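PDB 2PJQ: uncharacterized protein lp_2664 from Lactobacillus plantarum WCFS1, which is of unknown function but, as a member of the HD-domain family, is probably a metal-dependent phosphohydrolase. Local coordinates for residues B[44-48]-B[49-53]; B[53-56]-B[57-61]. All coordinates share one frame; numbering follows the deposited sequence.

Interaction 1: B[44-48]-B[49-53]; sequences RLAKD and EGANL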
loop_
_atom_site.group_PDB
_atom_site.type_symbol
_atom_site.label_atom_id
_atom_site.label_comp_id
_atom_site.label_asym_id
_atom_site.label_seq_id
_atom_site.Cartn_x
_atom_site.Cartn_y
_atom_site.Cartn_z
ATOM N N ARG B 44 -24.986 5.998 -9.789
ATOM C CA ARG B 44 -25.433 7.328 -9.412
ATOM C C ARG B 44 -25.124 8.334 -10.524
ATOM O O ARG B 44 -25.994 9.092 -10.956
ATOM C CB ARG B 44 -24.775 7.804 -8.118
ATOM C CG ARG B 44 -25.253 9.196 -7.763
ATOM C CD ARG B 44 -24.380 9.925 -6.783
ATOM N NE ARG B 44 -24.736 11.339 -6.806
ATOM C CZ ARG B 44 -24.108 12.295 -6.124
ATOM N NH1 ARG B 44 -23.075 12.003 -5.344
ATOM N NH2 ARG B 44 -24.509 13.553 -6.232
ATOM N N LEU B 45 -23.874 8.329 -10.978
ATOM C CA LEU B 45 -23.411 9.234 -12.027
ATOM C C LEU B 45 -24.203 9.100 -13.321
ATOM O O LEU B 45 -24.537 10.100 -13.947
ATOM C CB LEU B 45 -21.921 8.986 -12.310
ATOM C CG LEU B 45 -20.840 10.028 -11.967
ATOM C CD1 LEU B 45 -21.070 10.701 -10.608
ATOM C CD2 LEU B 45 -19.492 9.310 -11.990
ATOM N N ALA B 46 -24.495 7.870 -13.727
ATOM C CA ALA B 46 -25.241 7.664 -14.959
ATOM C C ALA B 46 -26.586 8.379 -14.859
ATOM O O ALA B 46 -26.976 9.139 -15.755
ATOM C CB ALA B 46 -25.449 6.167 -15.225
ATOM N N LYS B 47 -27.288 8.152 -13.754
ATOM C CA LYS B 47 -28.583 8.772 -13.563
ATOM C C LYS B 47 -28.516 10.295 -13.560
ATOM O O LYS B 47 -29.290 10.957 -14.252
ATOM C CB LYS B 47 -29.203 8.215 -12.300
ATOM C CG LYS B 47 -29.296 6.693 -12.428
ATOM C CD LYS B 47 -30.194 6.045 -11.390
ATOM C CE LYS B 47 -30.241 4.540 -11.601
ATOM N NZ LYS B 47 -31.231 3.881 -10.697
ATOM N N ASP B 48 -27.579 10.853 -12.808
ATOM C CA ASP B 48 -27.422 12.293 -12.770
ATOM C C ASP B 48 -27.241 12.865 -14.178
ATOM O O ASP B 48 -27.709 13.964 -14.471
ATOM C CB ASP B 48 -26.224 12.645 -11.897
ATOM C CG ASP B 48 -26.596 12.781 -10.437
ATOM O OD1 ASP B 48 -27.369 11.942 -9.936
ATOM O OD2 ASP B 48 -26.109 13.726 -9.786
ATOM N N GLU B 49 -26.564 12.119 -15.048
ATOM C CA GLU B 49 -26.319 12.566 -16.414
ATOM C C GLU B 49 -27.332 12.096 -17.452
ATOM O O GLU B 49 -27.346 12.593 -18.570
ATOM C CB GLU B 49 -24.929 12.136 -16.866
ATOM C CG GLU B 49 -23.868 13.122 -16.497
ATOM C CD GLU B 49 -24.238 14.514 -16.949
ATOM O OE1 GLU B 49 -24.517 14.686 -18.150
ATOM O OE2 GLU B 49 -24.259 15.435 -16.103
ATOM N N GLY B 50 -28.176 11.142 -17.089
ATOM C CA GLY B 50 -29.142 10.646 -18.042
ATOM C C GLY B 50 -28.435 9.779 -19.057
ATOM O O GLY B 50 -28.617 9.918 -20.264
ATOM N N ALA B 51 -27.610 8.876 -18.560
ATOM C CA ALA B 51 -26.869 7.989 -19.430
ATOM C C ALA B 51 -27.556 6.647 -19.467
ATOM O O ALA B 51 -28.277 6.291 -18.539
ATOM C CB ALA B 51 -25.444 7.823 -18.919
ATOM N N ASN B 52 -27.347 5.906 -20.548
ATOM C CA ASN B 52 -27.928 4.587 -20.650
ATOM C C ASN B 52 -27.328 3.792 -19.487
ATOM O O ASN B 52 -26.113 3.634 -19.393
ATOM C CB ASN B 52 -27.550 3.921 -21.962
ATOM C CG ASN B 52 -27.976 2.473 -21.999
ATOM O OD1 ASN B 52 -29.169 2.168 -22.025
ATOM N ND2 ASN B 52 -27.010 1.568 -21.970
ATOM N N LEU B 53 -28.185 3.293 -18.608
ATOM C CA LEU B 53 -27.732 2.547 -17.446
ATOM C C LEU B 53 -27.001 1.249 -17.747
ATOM O O LEU B 53 -25.804 1.143 -17.488
ATOM C CB LEU B 53 -28.918 2.244 -16.538
ATOM C CG LEU B 53 -28.589 1.987 -15.076
ATOM C CD1 LEU B 53 -27.986 3.252 -14.470
ATOM C CD2 LEU B 53 -29.854 1.584 -14.339
#

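Interaction 2: B[53-56]-B[57-61]; sequences LNLT and LAAAW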
loop_
_atom_site.group_PDB
_atom_site.type_symbol
_atom_site.label_atom_id
_atom_site.label_comp_id
_atom_site.label_asym_id
_atom_site.label_seq_id
_atom_site.Cartn_x
_atom_site.Cartn_y
_atom_site.Cartn_z
ATOM N N LEU B 53 -28.185 3.293 -18.608
ATOM C CA LEU B 53 -27.732 2.547 -17.446
ATOM C C LEU B 53 -27.001 1.249 -17.747
ATOM O O LEU B 53 -25.804 1.143 -17.488
ATOM C CB LEU B 53 -28.918 2.244 -16.538
ATOM C CG LEU B 53 -28.589 1.987 -15.076
ATOM C CD1 LEU B 53 -27.986 3.252 -14.470
ATOM C CD2 LEU B 53 -29.854 1.584 -14.339
ATOM N N ASN B 54 -27.723 0.268 -18.291
ATOM C CA ASN B 54 -27.152 -1.047 -18.612
ATOM C C ASN B 54 -25.872 -1.111 -19.437
ATOM O O ASN B 54 -25.093 -2.038 -19.271
ATOM C CB ASN B 54 -28.206 -1.922 -19.282
ATOM C CG ASN B 54 -29.352 -2.239 -18.359
ATOM O OD1 ASN B 54 -29.508 -1.602 -17.310
ATOM N ND2 ASN B 54 -30.173 -3.213 -18.742
ATOM N N LEU B 55 -25.650 -0.166 -20.339
ATOM C CA LEU B 55 -24.426 -0.199 -21.122
ATOM C C LEU B 55 -23.326 0.222 -20.162
ATOM O O LEU B 55 -22.255 -0.392 -20.115
ATOM C CB LEU B 55 -24.485 0.805 -22.274
ATOM C CG LEU B 55 -23.507 0.730 -23.457
ATOM C CD1 LEU B 55 -23.448 2.095 -24.126
ATOM C CD2 LEU B 55 -22.123 0.320 -23.016
ATOM N N THR B 56 -23.610 1.286 -19.405
ATOM C CA THR B 56 -22.672 1.859 -18.444
ATOM C C THR B 56 -22.130 0.844 -17.448
ATOM O O THR B 56 -20.928 0.600 -17.393
ATOM C CB THR B 56 -23.332 3.016 -17.640
ATOM O OG1 THR B 56 -23.728 4.058 -18.534
ATOM C CG2 THR B 56 -22.359 3.617 -16.644
ATOM N N LEU B 57 -23.015 0.250 -16.657
ATOM C CA LEU B 57 -22.574 -0.697 -15.646
ATOM C C LEU B 57 -21.846 -1.841 -16.300
ATOM O O LEU B 57 -20.807 -2.279 -15.804
ATOM C CB LEU B 57 -23.754 -1.227 -14.834
ATOM C CG LEU B 57 -24.649 -0.138 -14.262
ATOM C CD1 LEU B 57 -25.695 -0.764 -13.372
ATOM C CD2 LEU B 57 -23.800 0.866 -13.493
ATOM N N ALA B 58 -22.398 -2.320 -17.412
ATOM C CA ALA B 58 -21.805 -3.423 -18.150
ATOM C C ALA B 58 -20.342 -3.080 -18.384
ATOM O O ALA B 58 -19.448 -3.816 -17.948
ATOM C CB ALA B 58 -22.522 -3.616 -19.459
ATOM N N ALA B 59 -20.094 -1.942 -19.035
ATOM C CA ALA B 59 -18.729 -1.523 -19.306
ATOM C C ALA B 59 -18.004 -1.264 -18.006
ATOM O O ALA B 59 -16.790 -1.411 -17.936
ATOM C CB ALA B 59 -18.707 -0.267 -20.182
ATOM N N ALA B 60 -18.731 -0.871 -16.970
ATOM C CA ALA B 60 -18.087 -0.608 -15.687
ATOM C C ALA B 60 -17.573 -1.911 -15.103
ATOM O O ALA B 60 -16.441 -1.999 -14.644
ATOM C CB ALA B 60 -19.064 0.029 -14.740
ATOM N N TRP B 61 -18.429 -2.927 -15.140
ATOM C CA TRP B 61 -18.106 -4.251 -14.619
ATOM C C TRP B 61 -16.930 -4.860 -15.348
ATOM O O TRP B 61 -16.055 -5.469 -14.736
ATOM C CB TRP B 61 -19.296 -5.207 -14.788
ATOM C CG TRP B 61 -20.442 -5.013 -13.841
ATOM C CD1 TRP B 61 -21.735 -4.702 -14.168
ATOM C CD2 TRP B 61 -20.410 -5.163 -12.427
ATOM N NE1 TRP B 61 -22.518 -4.651 -13.034
ATOM C CE2 TRP B 61 -21.727 -4.929 -11.948
ATOM C CE3 TRP B 61 -19.398 -5.476 -11.506
ATOM C CZ2 TRP B 61 -22.054 -4.996 -10.590
ATOM C CZ3 TRP B 61 -19.723 -5.546 -10.158
ATOM C CH2 TRP B 61 -21.043 -5.305 -9.713
#

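Interaction 1: B[44-48]-B[49-53]
Ala46 and Ala51 meet methyl to methyl where helix 32-49 ends, CB to CB at 4.0 Å, and around them the chain shows how a helix can be closed by bonds folded back onto its last turn. The backbone turn is the compact part. Ala51 N reaches back to Ala46 O over 2.9 Å, a fairly straight bond (163° at the hydrogen) that arrives from above the carbonyl plane. Gly50 N binds Lys47 O, also from above, at 3.1 Å. Weaker bonds from Glu49 N and Gly50 N converge on Ala46 O as well, while Glu49 N keeps its ordinary helical bond to Leu45 O. Gly50 makes the reversal with a positive phi of 74°.

Leu53 closes the apolar side. With CG anti to its backbone N (chi1 -156°), it brings CD1 to 3.9 Å from Ala46 CB, and the same methyl lies 3.9 Å from Lys47 CE, the extended lysine chain lying obliquely across the Leu53 side chain. On the inner flank Leu45 packs against Val123 of helix 119-130, and Leu119 of that helix touches both Glu49 and Ala51.

The outer side is looser. Lys47 and Asp48 are exposed; Asp48 turns its carboxylate away from the following residues, where OD2 takes a hydrogen bond with Thr194 and faces Arg44 in a long salt bridge. Two nested backbone bonds and a left-handed glycine after the helix define a Schellman motif, here with the apolar contact that often goes with it.

Interaction 2: B[53-56]-B[57-61]
The flat peptide groups of Thr56 and Ala60 meet through Ala60 N and Thr56 O, 2.7 Å apart. The same four-residue spacing joins Ala59 N to Leu55 O (2.9 Å) and Leu57 N to Leu53 O (3.0 Å). Ala58 N departs from this pattern of short bonds: it stands above the plane of the Asn54 carbonyl, 48° out of it, in a longer bond of 3.3 Å to Asn54 O. The other flat groups have their partners outside 53-61: the Asn54 amide gives its ND2 to Ile7 O and Glu9 OE1, and the Trp61 indole packs on Leu12 and Gln16 of helix 9-22 and on Asn39 of helix 32-49.

The side chains add a few apolar contacts. Leu57 has CG beside its backbone N (chi1 -52°), which carries the branch back along the helix, so that CD1 comes within 4.3 Å of Leu53 CG and CG lies 3.7 Å from Leu53 O. Two residues on, across the helix, Leu55 CD2 comes within 4.5 Å of Ala59 CB. Thr56 directs OG1 back beside its own N (chi1 -61°), toward Asn52 O, to which it is hydrogen-bonded.

The helix packs on several neighbours: Leu57 on Ala42 and Arg43, Ala58 on Ile15, Ala59 on Ile101, Ala60 on Val124. Backbone N-H groups pair with carbonyls four residues back and the threonine hydroxyl with the N-cap residue, while the Asn54 amide is held by Ile7 and Glu9. With that polarity met, the methyls of three successive alanines present small apolar surfaces to the surrounding helices.

Interactions 1 and 2 are consecutive steps in the link between two successive helices of the HD domain, 32-49 and 53-62, with centres about 10 Å apart and Leu53 common to both. The Schellman turn ends helix 32-49; Asn52, at the N-cap, then starts helix 53-62. Thr56 joins the two: besides the hydrogen bond between its OG1 and Asn52 O, OG1 lies 4.2 Å from Ala51 CB and CG2 4.2 Å from Ala46 CB. His34, His63, Asp64 and Asp128 converge in a pattern resembling the HD metal site, though no metal is bound to them here, and Ala59 in 57-61 lies near this group without touching it.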